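Local coordinates for protein 3-alpha-hydroxysteroid dehydrogenase (Pseudomonas sp., PDB 2DKN) that catalyses the reversible, NAD-dependent oxidation of the 3-alpha-hydroxyl group of steroids, as a Rossmann-fold enzyme of the short-chain dehydrogenase family, at residues T27-D32 with A53-R58; I38-S43 with E49-A54. All coordinates share one frame; numbering follows the deposited sequence.

Interaction 1: T27-D32 with A53-R58; sequences TVIGID and AAVLDR. With NAI (1,4-dihydronicotinamide adenine dinucleotide), chain C.
Ile31 and Val55 meet through their methyl ends where strand 27-32 runs antiparallel to segment 53-58 of helix 45-59, the two segment axes coming to 9.8 Å at their closest. CD1 of Ile31 lies 3.7 Å from CG2 of Val55, and the two side chains cross at about a right angle. A chi1 of -54° sets CG1 of Ile31 beside the backbone N, where it too touches CG2 of Val55, and a chi2 of 95°, well off a staggered value, swings CD1 to the same methyl. Two residues earlier, Ile29 points at the helix directly. Its CD1 comes to 4.0 Å from CB of Arg58, while its CG2 touches CD of the same arginine, so only the aliphatic part of Arg58 is used. The extended chain from CG to NE lets the charged end run on past the isoleucine to the exposed side. Beta-branched Ile29 and Ile31 suit an extended strand; Val55 offers a compact methyl on the helix's inner face.

At the strand's C-terminal end, Asp32 serves the coenzyme. Its OD1 accepts from O3B of NADH and its OD2 from O2B, both at 2.6 Å, the paired grip on the adenosine ribose characteristic of NAD-binding Rossmann folds.

Strand 27-32 lies between strands 3-7 and 38-39 of the parallel sheet. Ile38 touches both Ile29 and Val55, and Leu97 of helix 79-102 also packs on Val55.

Interaction 2: I38-S43 with E49-A54; sequences IEADLS and ETAVAA. With NAI (1,4-dihydronicotinamide adenine dinucleotide), chain C.
The adenine pocket of the Rossmann fold is formed in part by the loop that follows strand 38-39, and here that loop packs through Leu42 and Ala40 on Ala51 of helix 45-59. CD2 of Leu42 lies 3.7 Å from CB of Ala51, and CB of Ala40 is 3.9 Å from the same methyl. Alanine suits both positions 40 and 51, since the backbones come close: the CA atoms of Ala40 and Ala51 are 5.8 Å apart. Ile38, on the strand itself, points at the helix. Its chi1 of -66° puts CG1 beside the backbone N and CG2 anti to it, and from there both branches reach Ala54, CG2 and CD1 each lying 3.7 Å from its CB.

The same loop also reads the adenine. Leu42 N donates to N1A of NADH at 2.9 Å in a nearly straight bond (169°), while N6A donates to OD2 of Asp41 at 3.1 Å. Leu42 divides its side chain between the two tasks: CG and CD1 lie against C2A of the base, and CD2 faces the helix. Asp41 is held in an Asx turn, in which OD2 accepts from Ser43 N, above the carboxylate plane, and from Ser43 OG at 2.8 Å on the syn side. These two bonds, both from one face of the carboxylate, probably restrict its rotation, while N6A approaches from the opposite face.

Strand 38-39 is one of the two outermost strands of the sheet within this chain, paired with strand 27-32, whose Ile31 also packs on Ala51. Leu93 of helix 79-102 touches Leu42, and Arg48 NE is hydrogen-bonded to Leu42 O.

Interactions 1 and 2 have centres 9 Å apart and use overlapping parts of helix 45-59, sharing Ala53 and Ala54. Their strands are neighbours in the parallel sheet, joined by probable hydrogen bonds from Ile38 N to Gly30 O and from Ala40 N to Asp32 O, each 2.9 Å. CD1 of Ile38 packs against both segments of interaction 1, 3.6 Å from CG2 of Ile29 and 3.5 Å from Val55 N. At the ligand the division is clear: segment 27-32 supplies the ribose-binding carboxylate, and segment 38-43 the groups that recognise adenine. Together they contribute to binding the adenosine half; Tyr153 and Lys157 are among the other hydrogen-bond partners of NADH.

Interaction 1: T27-D32 with A53-R58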
ATOM      1  N   THR A  27     -18.354  -8.770 -14.149  1.00 13.96           N
ATOM      2  CA  THR A  27     -19.451  -9.490 -13.513  1.00 13.31           C
ATOM      3  C   THR A  27     -19.123  -9.619 -12.035  1.00 12.83           C
ATOM      4  O   THR A  27     -18.098 -10.191 -11.679  1.00 12.07           O
ATOM      5  CB  THR A  27     -19.619 -10.885 -14.115  1.00 14.05           C
ATOM      6  OG1 THR A  27     -20.010 -10.756 -15.492  1.00 15.24           O
ATOM      7  CG2 THR A  27     -20.691 -11.647 -13.372  1.00 14.62           C
ATOM      8  N   VAL A  28     -19.990  -9.074 -11.185  1.00 11.33           N
ATOM      9  CA  VAL A  28     -19.749  -9.083  -9.734  1.00 11.04           C
ATOM     10  C   VAL A  28     -20.687 -10.063  -9.043  1.00 10.08           C
ATOM     11  O   VAL A  28     -21.890 -10.043  -9.292  1.00 10.47           O
ATOM     12  CB  VAL A  28     -19.915  -7.671  -9.117  1.00 11.34           C
ATOM     13  CG1 VAL A  28     -19.734  -7.723  -7.586  1.00 11.69           C
ATOM     14  CG2 VAL A  28     -18.945  -6.681  -9.743  1.00 12.24           C
ATOM     15  N   ILE A  29     -20.135 -10.948  -8.211  1.00  8.24           N
ATOM     16  CA  ILE A  29     -20.942 -11.853  -7.413  1.00  9.01           C
ATOM     17  C   ILE A  29     -20.892 -11.364  -5.964  1.00  9.04           C
ATOM     18  O   ILE A  29     -19.845 -11.418  -5.331  1.00 10.16           O
ATOM     19  CB  ILE A  29     -20.413 -13.293  -7.499  1.00  8.61           C
ATOM     20  CG1 ILE A  29     -20.486 -13.804  -8.959  1.00  9.10           C
ATOM     21  CG2 ILE A  29     -21.188 -14.186  -6.545  1.00  8.29           C
ATOM     22  CD1 ILE A  29     -19.608 -15.015  -9.215  1.00  8.44           C
ATOM     23  N   GLY A  30     -22.001 -10.846  -5.452  1.00  8.17           N
ATOM     24  CA  GLY A  30     -21.978 -10.255  -4.108  1.00  8.47           C
ATOM     25  C   GLY A  30     -22.381 -11.267  -3.045  1.00  8.71           C
ATOM     26  O   GLY A  30     -23.307 -12.048  -3.256  1.00 10.27           O
ATOM     27  N   ILE A  31     -21.671 -11.263  -1.911  1.00  7.31           N
ATOM     28  CA  ILE A  31     -22.010 -12.130  -0.782  1.00  7.48           C
ATOM     29  C   ILE A  31     -22.162 -11.243   0.457  1.00  7.48           C
ATOM     30  O   ILE A  31     -21.280 -10.432   0.756  1.00  5.83           O
ATOM     31  CB  ILE A  31     -20.889 -13.175  -0.487  1.00  8.78           C
ATOM     32  CG1 ILE A  31     -20.535 -14.003  -1.739  1.00  9.55           C
ATOM     33  CG2 ILE A  31     -21.270 -14.078   0.718  1.00  8.67           C
ATOM     34  CD1 ILE A  31     -19.340 -13.453  -2.501  1.00 10.18           C
ATOM     35  N   ASP A  32     -23.289 -11.355   1.156  1.00  6.84           N
ATOM     36  CA  ASP A  32     -23.470 -10.565   2.367  1.00  6.85           C
ATOM     37  C   ASP A  32     -24.526 -11.282   3.221  1.00  7.19           C
ATOM     38  O   ASP A  32     -25.036 -12.312   2.803  1.00  6.61           O
ATOM     39  CB  ASP A  32     -23.923  -9.158   2.013  1.00  7.93           C
ATOM     40  CG  ASP A  32     -23.489  -8.125   3.044  1.00  9.09           C
ATOM     41  OD1 ASP A  32     -22.627  -7.275   2.717  1.00  8.93           O
ATOM     42  OD2 ASP A  32     -24.010  -8.159   4.185  1.00  9.88           O
ATOM     43  N   ALA A  53     -19.911 -22.689  -1.851  1.00 10.50           N
ATOM     44  CA  ALA A  53     -20.655 -23.512  -2.835  1.00 11.64           C
ATOM     45  C   ALA A  53     -21.448 -22.634  -3.792  1.00 11.44           C
ATOM     46  O   ALA A  53     -21.466 -22.873  -5.010  1.00 10.53           O
ATOM     47  CB  ALA A  53     -21.571 -24.526  -2.132  1.00 12.42           C
ATOM     48  N   ALA A  54     -22.092 -21.603  -3.247  1.00 11.94           N
ATOM     49  CA  ALA A  54     -22.882 -20.677  -4.051  1.00 12.31           C
ATOM     50  C   ALA A  54     -22.027 -19.855  -5.022  1.00 12.86           C
ATOM     51  O   ALA A  54     -22.407 -19.638  -6.189  1.00 12.75           O
ATOM     52  CB  ALA A  54     -23.690 -19.764  -3.164  1.00 12.65           C
ATOM     53  N   VAL A  55     -20.876 -19.383  -4.556  1.00 12.15           N
ATOM     54  CA  VAL A  55     -19.964 -18.684  -5.461  1.00 12.36           C
ATOM     55  C   VAL A  55     -19.520 -19.622  -6.593  1.00 11.09           C
ATOM     56  O   VAL A  55     -19.553 -19.228  -7.754  1.00 12.52           O
ATOM     57  CB  VAL A  55     -18.721 -18.102  -4.730  1.00 12.25           C
ATOM     58  CG1 VAL A  55     -17.696 -17.610  -5.751  1.00 11.08           C
ATOM     59  CG2 VAL A  55     -19.143 -16.965  -3.756  1.00 11.98           C
ATOM     60  N   LEU A  56     -19.090 -20.839  -6.255  1.00 10.50           N
ATOM     61  CA  LEU A  56     -18.636 -21.799  -7.278  1.00 10.68           C
ATOM     62  C   LEU A  56     -19.715 -22.043  -8.326  1.00 12.25           C
ATOM     63  O   LEU A  56     -19.431 -22.078  -9.523  1.00 11.50           O
ATOM     64  CB  LEU A  56     -18.215 -23.121  -6.648  1.00  9.37           C
ATOM     65  CG  LEU A  56     -16.941 -23.035  -5.789  1.00  8.82           C
ATOM     66  CD1 LEU A  56     -16.675 -24.353  -5.024  1.00  8.83           C
ATOM     67  CD2 LEU A  56     -15.746 -22.659  -6.652  1.00  9.93           C
ATOM     68  N   ASP A  57     -20.953 -22.200  -7.867  1.00 12.90           N
ATOM     69  CA  ASP A  57     -22.055 -22.409  -8.796  1.00 15.62           C
ATOM     70  C   ASP A  57     -22.188 -21.199  -9.721  1.00 15.22           C
ATOM     71  O   ASP A  57     -22.298 -21.348 -10.939  1.00 15.13           O
ATOM     72  CB  ASP A  57     -23.364 -22.647  -8.040  1.00 17.02           C
ATOM     73  CG  ASP A  57     -24.545 -22.802  -8.975  1.00 20.12           C
ATOM     74  OD1 ASP A  57     -24.485 -23.691  -9.842  1.00 20.36           O
ATOM     75  OD2 ASP A  57     -25.513 -22.023  -8.858  1.00 21.11           O
ATOM     76  N   ARG A  58     -22.166 -20.001  -9.150  1.00 16.18           N
ATOM     77  CA  ARG A  58     -22.398 -18.792  -9.948  1.00 17.86           C
ATOM     78  C   ARG A  58     -21.292 -18.498 -10.969  1.00 17.02           C
ATOM     79  O   ARG A  58     -21.556 -17.907 -12.025  1.00 17.88           O
ATOM     80  CB  ARG A  58     -22.678 -17.579  -9.056  1.00 17.64           C
ATOM     81  CG  ARG A  58     -24.078 -17.640  -8.454  1.00 20.61           C
ATOM     82  CD  ARG A  58     -24.454 -16.452  -7.599  1.00 22.06           C
ATOM     83  NE  ARG A  58     -25.911 -16.246  -7.594  1.00 26.46           N
ATOM     84  CZ  ARG A  58     -26.795 -16.954  -6.886  1.00 28.36           C
ATOM     85  NH1 ARG A  58     -26.414 -17.958  -6.085  1.00 29.40           N
ATOM     86  NH2 ARG A  58     -28.085 -16.657  -6.985  1.00 28.74           N
TER
HETATM   87  PA  NAI C4000     -19.934  -1.872   6.449  1.00  9.54           P
HETATM   88  O1A NAI C4000     -20.568  -2.307   7.706  1.00  9.77           O
HETATM   89  O2A NAI C4000     -20.553  -0.740   5.722  1.00  8.48           O
HETATM   90  O5B NAI C4000     -19.844  -3.110   5.436  1.00  9.71           O
HETATM   91  C5B NAI C4000     -19.451  -4.376   5.878  1.00  9.96           C
HETATM   92  C4B NAI C4000     -20.362  -5.393   5.203  1.00  8.82           C
HETATM   93  O4B NAI C4000     -19.924  -6.651   5.681  1.00  9.49           O
HETATM   94  C3B NAI C4000     -21.832  -5.225   5.582  1.00  9.08           C
HETATM   95  O3B NAI C4000     -22.669  -5.281   4.443  1.00  8.38           O
HETATM   96  C2B NAI C4000     -22.066  -6.455   6.440  1.00  8.70           C
HETATM   97  O2B NAI C4000     -23.391  -6.940   6.413  1.00  7.34           O
HETATM   98  C1B NAI C4000     -21.043  -7.455   5.891  1.00  8.05           C
HETATM   99  N9A NAI C4000     -20.871  -8.470   6.940  1.00  7.59           N
HETATM  100  C8A NAI C4000     -20.522  -8.269   8.260  1.00  7.93           C
HETATM  101  N7A NAI C4000     -20.573  -9.473   8.883  1.00  7.70           N
HETATM  102  C5A NAI C4000     -20.971 -10.423   7.987  1.00  7.61           C
HETATM  103  C6A NAI C4000     -21.209 -11.801   8.075  1.00  8.17           C
HETATM  104  N6A NAI C4000     -21.216 -12.466   9.250  1.00  9.12           N
HETATM  105  N1A NAI C4000     -21.610 -12.477   6.939  1.00  7.92           N
HETATM  106  C2A NAI C4000     -21.784 -11.823   5.740  1.00  7.95           C
HETATM  107  N3A NAI C4000     -21.556 -10.468   5.647  1.00  6.84           N
HETATM  108  C4A NAI C4000     -21.166  -9.784   6.763  1.00  7.69           C
HETATM  109  O3  NAI C4000     -18.409  -1.583   6.854  1.00 10.14           O
HETATM  110  PN  NAI C4000     -17.182  -1.156   5.900  1.00  9.41           P
HETATM  111  O1N NAI C4000     -17.549  -1.150   4.474  1.00  9.97           O
HETATM  112  O2N NAI C4000     -16.630   0.081   6.480  1.00  9.76           O
HETATM  113  O5D NAI C4000     -16.176  -2.366   6.210  1.00  9.51           O
HETATM  114  C5D NAI C4000     -15.643  -3.168   5.166  1.00  7.74           C
HETATM  115  C4D NAI C4000     -14.318  -3.719   5.678  1.00  7.85           C
HETATM  116  O4D NAI C4000     -13.438  -2.619   5.883  1.00  7.19           O
HETATM  117  C3D NAI C4000     -14.435  -4.432   7.023  1.00  7.92           C
HETATM  118  O3D NAI C4000     -13.581  -5.569   6.983  1.00  7.42           O
HETATM  119  C2D NAI C4000     -13.824  -3.430   8.001  1.00  8.05           C
HETATM  120  O2D NAI C4000     -13.218  -4.078   9.084  1.00  8.01           O
HETATM  121  C1D NAI C4000     -12.780  -2.751   7.125  1.00  8.55           C
HETATM  122  N1N NAI C4000     -12.352  -1.423   7.644  1.00  8.49           N
HETATM  123  C2N NAI C4000     -13.265  -0.415   7.771  1.00  8.47           C
HETATM  124  C3N NAI C4000     -12.860   0.822   8.247  1.00  9.57           C
HETATM  125  C7N NAI C4000     -13.851   1.955   8.334  1.00  8.97           C
HETATM  126  O7N NAI C4000     -13.394   3.104   8.959  1.00 10.32           O
HETATM  127  N7N NAI C4000     -15.093   1.853   7.824  1.00  9.12           N
HETATM  128  C4N NAI C4000     -11.512   1.044   8.589  1.00 10.56           C
HETATM  129  C5N NAI C4000     -10.576   0.002   8.412  1.00 10.10           C
HETATM  130  C6N NAI C4000     -11.023  -1.225   7.941  1.00  9.94           C

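Interaction 2: I38-S43 with E49-A54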
ATOM      1  N   ILE A  38     -25.735 -13.634  -3.012  1.00 10.72           N
ATOM      2  CA  ILE A  38     -25.585 -14.790  -2.153  1.00 10.37           C
ATOM      3  C   ILE A  38     -25.713 -14.316  -0.714  1.00 12.22           C
ATOM      4  O   ILE A  38     -24.945 -13.458  -0.276  1.00 10.79           O
ATOM      5  CB  ILE A  38     -24.209 -15.445  -2.367  1.00 10.19           C
ATOM      6  CG1 ILE A  38     -24.093 -16.025  -3.784  1.00 10.74           C
ATOM      7  CG2 ILE A  38     -23.936 -16.560  -1.335  1.00 10.59           C
ATOM      8  CD1 ILE A  38     -22.659 -16.386  -4.102  1.00 11.02           C
ATOM      9  N   GLU A  39     -26.704 -14.847   0.006  1.00 11.75           N
ATOM     10  CA  GLU A  39     -26.966 -14.424   1.380  1.00 14.61           C
ATOM     11  C   GLU A  39     -26.440 -15.517   2.282  1.00 13.68           C
ATOM     12  O   GLU A  39     -26.887 -16.675   2.205  1.00 13.21           O
ATOM     13  CB  GLU A  39     -28.466 -14.132   1.606  1.00 15.92           C
ATOM     14  CG  GLU A  39     -28.985 -13.174   0.564  1.00 18.68           C
ATOM     15  CD  GLU A  39     -30.345 -12.550   0.848  1.00 20.50           C
ATOM     16  OE1 GLU A  39     -31.085 -13.015   1.730  1.00 22.32           O
ATOM     17  OE2 GLU A  39     -30.657 -11.558   0.153  1.00 24.27           O
ATOM     18  N   ALA A  40     -25.440 -15.169   3.088  1.00 11.81           N
ATOM     19  CA  ALA A  40     -24.769 -16.150   3.927  1.00  9.92           C
ATOM     20  C   ALA A  40     -24.139 -15.466   5.128  1.00 10.11           C
ATOM     21  O   ALA A  40     -23.672 -14.314   5.040  1.00  8.90           O
ATOM     22  CB  ALA A  40     -23.700 -16.895   3.131  1.00 10.50           C
ATOM     23  N   ASP A  41     -24.129 -16.189   6.245  1.00  7.65           N
ATOM     24  CA  ASP A  41     -23.548 -15.711   7.484  1.00  7.63           C
ATOM     25  C   ASP A  41     -22.106 -16.229   7.588  1.00  7.80           C
ATOM     26  O   ASP A  41     -21.863 -17.383   7.915  1.00  6.99           O
ATOM     27  CB  ASP A  41     -24.404 -16.168   8.682  1.00  8.36           C
ATOM     28  CG  ASP A  41     -23.771 -15.810  10.039  1.00 10.74           C
ATOM     29  OD1 ASP A  41     -24.245 -16.304  11.097  1.00 10.08           O
ATOM     30  OD2 ASP A  41     -22.801 -15.022  10.058  1.00  9.16           O
ATOM     31  N   LEU A  42     -21.151 -15.355   7.276  1.00  6.74           N
ATOM     32  CA  LEU A  42     -19.757 -15.748   7.214  1.00  7.04           C
ATOM     33  C   LEU A  42     -19.094 -15.919   8.581  1.00  8.32           C
ATOM     34  O   LEU A  42     -17.893 -16.158   8.640  1.00  9.77           O
ATOM     35  CB  LEU A  42     -18.972 -14.733   6.389  1.00  6.93           C
ATOM     36  CG  LEU A  42     -19.440 -14.568   4.939  1.00  7.47           C
ATOM     37  CD1 LEU A  42     -18.576 -13.568   4.190  1.00  7.26           C
ATOM     38  CD2 LEU A  42     -19.396 -15.933   4.250  1.00  8.82           C
ATOM     39  N   SER A  43     -19.874 -15.794   9.659  1.00  8.45           N
ATOM     40  CA  SER A  43     -19.351 -15.990  11.013  1.00  9.24           C
ATOM     41  C   SER A  43     -19.443 -17.439  11.510  1.00 10.14           C
ATOM     42  O   SER A  43     -19.046 -17.718  12.637  1.00 10.90           O
ATOM     43  CB  SER A  43     -20.023 -15.045  12.014  1.00  9.41           C
ATOM     44  OG  SER A  43     -21.345 -15.478  12.361  1.00  9.64           O
ATOM     45  N   GLU A  49     -19.521 -22.311   4.193  1.00 13.37           N
ATOM     46  CA  GLU A  49     -19.681 -23.448   3.283  1.00 16.98           C
ATOM     47  C   GLU A  49     -20.718 -23.126   2.219  1.00 15.05           C
ATOM     48  O   GLU A  49     -20.494 -23.348   1.020  1.00 12.93           O
ATOM     49  CB  GLU A  49     -20.134 -24.653   4.107  1.00 19.26           C
ATOM     50  CG  GLU A  49     -19.952 -26.022   3.495  1.00 22.86           C
ATOM     51  CD  GLU A  49     -20.316 -27.115   4.500  1.00 23.65           C
ATOM     52  OE1 GLU A  49     -21.419 -27.033   5.091  1.00 26.35           O
ATOM     53  OE2 GLU A  49     -19.492 -28.033   4.727  1.00 27.52           O
ATOM     54  N   THR A  50     -21.844 -22.575   2.671  1.00 13.82           N
ATOM     55  CA  THR A  50     -22.911 -22.127   1.777  1.00 14.99           C
ATOM     56  C   THR A  50     -22.400 -21.106   0.789  1.00 13.40           C
ATOM     57  O   THR A  50     -22.601 -21.243  -0.418  1.00 13.42           O
ATOM     58  CB  THR A  50     -24.092 -21.519   2.567  1.00 16.21           C
ATOM     59  OG1 THR A  50     -24.663 -22.546   3.388  1.00 18.77           O
ATOM     60  CG2 THR A  50     -25.150 -20.981   1.628  1.00 18.47           C
ATOM     61  N   ALA A  51     -21.732 -20.082   1.310  1.00 12.38           N
ATOM     62  CA  ALA A  51     -21.165 -19.018   0.472  1.00 11.25           C
ATOM     63  C   ALA A  51     -20.222 -19.577  -0.605  1.00 11.22           C
ATOM     64  O   ALA A  51     -20.349 -19.229  -1.782  1.00 10.70           O
ATOM     65  CB  ALA A  51     -20.441 -17.991   1.341  1.00 10.99           C
ATOM     66  N   VAL A  52     -19.275 -20.427  -0.198  1.00  9.47           N
ATOM     67  CA  VAL A  52     -18.304 -20.998  -1.139  1.00 10.06           C
ATOM     68  C   VAL A  52     -19.016 -21.783  -2.249  1.00 11.01           C
ATOM     69  O   VAL A  52     -18.765 -21.560  -3.456  1.00 10.41           O
ATOM     70  CB  VAL A  52     -17.251 -21.862  -0.412  1.00 10.38           C
ATOM     71  CG1 VAL A  52     -16.404 -22.678  -1.417  1.00 10.14           C
ATOM     72  CG2 VAL A  52     -16.341 -20.953   0.472  1.00  9.15           C
ATOM     73  N   ALA A  53     -19.911 -22.689  -1.851  1.00 10.50           N
ATOM     74  CA  ALA A  53     -20.655 -23.512  -2.835  1.00 11.64           C
ATOM     75  C   ALA A  53     -21.448 -22.634  -3.792  1.00 11.44           C
ATOM     76  O   ALA A  53     -21.466 -22.873  -5.010  1.00 10.53           O
ATOM     77  CB  ALA A  53     -21.571 -24.526  -2.132  1.00 12.42           C
ATOM     78  N   ALA A  54     -22.092 -21.603  -3.247  1.00 11.94           N
ATOM     79  CA  ALA A  54     -22.882 -20.677  -4.051  1.00 12.31           C
ATOM     80  C   ALA A  54     -22.027 -19.855  -5.022  1.00 12.86           C
ATOM     81  O   ALA A  54     -22.407 -19.638  -6.189  1.00 12.75           O
ATOM     82  CB  ALA A  54     -23.690 -19.764  -3.164  1.00 12.65           C
TER
HETATM   83  PA  NAI C4000     -19.934  -1.872   6.449  1.00  9.54           P
HETATM   84  O1A NAI C4000     -20.568  -2.307   7.706  1.00  9.77           O
HETATM   85  O2A NAI C4000     -20.553  -0.740   5.722  1.00  8.48           O
HETATM   86  O5B NAI C4000     -19.844  -3.110   5.436  1.00  9.71           O
HETATM   87  C5B NAI C4000     -19.451  -4.376   5.878  1.00  9.96           C
HETATM   88  C4B NAI C4000     -20.362  -5.393   5.203  1.00  8.82           C
HETATM   89  O4B NAI C4000     -19.924  -6.651   5.681  1.00  9.49           O
HETATM   90  C3B NAI C4000     -21.832  -5.225   5.582  1.00  9.08           C
HETATM   91  O3B NAI C4000     -22.669  -5.281   4.443  1.00  8.38           O
HETATM   92  C2B NAI C4000     -22.066  -6.455   6.440  1.00  8.70           C
HETATM   93  O2B NAI C4000     -23.391  -6.940   6.413  1.00  7.34           O
HETATM   94  C1B NAI C4000     -21.043  -7.455   5.891  1.00  8.05           C
HETATM   95  N9A NAI C4000     -20.871  -8.470   6.940  1.00  7.59           N
HETATM   96  C8A NAI C4000     -20.522  -8.269   8.260  1.00  7.93           C
HETATM   97  N7A NAI C4000     -20.573  -9.473   8.883  1.00  7.70           N
HETATM   98  C5A NAI C4000     -20.971 -10.423   7.987  1.00  7.61           C
HETATM   99  C6A NAI C4000     -21.209 -11.801   8.075  1.00  8.17           C
HETATM  100  N6A NAI C4000     -21.216 -12.466   9.250  1.00  9.12           N
HETATM  101  N1A NAI C4000     -21.610 -12.477   6.939  1.00  7.92           N
HETATM  102  C2A NAI C4000     -21.784 -11.823   5.740  1.00  7.95           C
HETATM  103  N3A NAI C4000     -21.556 -10.468   5.647  1.00  6.84           N
HETATM  104  C4A NAI C4000     -21.166  -9.784   6.763  1.00  7.69           C
HETATM  105  O3  NAI C4000     -18.409  -1.583   6.854  1.00 10.14           O
HETATM  106  PN  NAI C4000     -17.182  -1.156   5.900  1.00  9.41           P
HETATM  107  O1N NAI C4000     -17.549  -1.150   4.474  1.00  9.97           O
HETATM  108  O2N NAI C4000     -16.630   0.081   6.480  1.00  9.76           O
HETATM  109  O5D NAI C4000     -16.176  -2.366   6.210  1.00  9.51           O
HETATM  110  C5D NAI C4000     -15.643  -3.168   5.166  1.00  7.74           C
HETATM  111  C4D NAI C4000     -14.318  -3.719   5.678  1.00  7.85           C
HETATM  112  O4D NAI C4000     -13.438  -2.619   5.883  1.00  7.19           O
HETATM  113  C3D NAI C4000     -14.435  -4.432   7.023  1.00  7.92           C
HETATM  114  O3D NAI C4000     -13.581  -5.569   6.983  1.00  7.42           O
HETATM  115  C2D NAI C4000     -13.824  -3.430   8.001  1.00  8.05           C
HETATM  116  O2D NAI C4000     -13.218  -4.078   9.084  1.00  8.01           O
HETATM  117  C1D NAI C4000     -12.780  -2.751   7.125  1.00  8.55           C
HETATM  118  N1N NAI C4000     -12.352  -1.423   7.644  1.00  8.49           N
HETATM  119  C2N NAI C4000     -13.265  -0.415   7.771  1.00  8.47           C
HETATM  120  C3N NAI C4000     -12.860   0.822   8.247  1.00  9.57           C
HETATM  121  C7N NAI C4000     -13.851   1.955   8.334  1.00  8.97           C
HETATM  122  O7N NAI C4000     -13.394   3.104   8.959  1.00 10.32           O
HETATM  123  N7N NAI C4000     -15.093   1.853   7.824  1.00  9.12           N
HETATM  124  C4N NAI C4000     -11.512   1.044   8.589  1.00 10.56           C
HETATM  125  C5N NAI C4000     -10.576   0.002   8.412  1.00 10.10           C
HETATM  126  C6N NAI C4000     -11.023  -1.225   7.941  1.00  9.94           C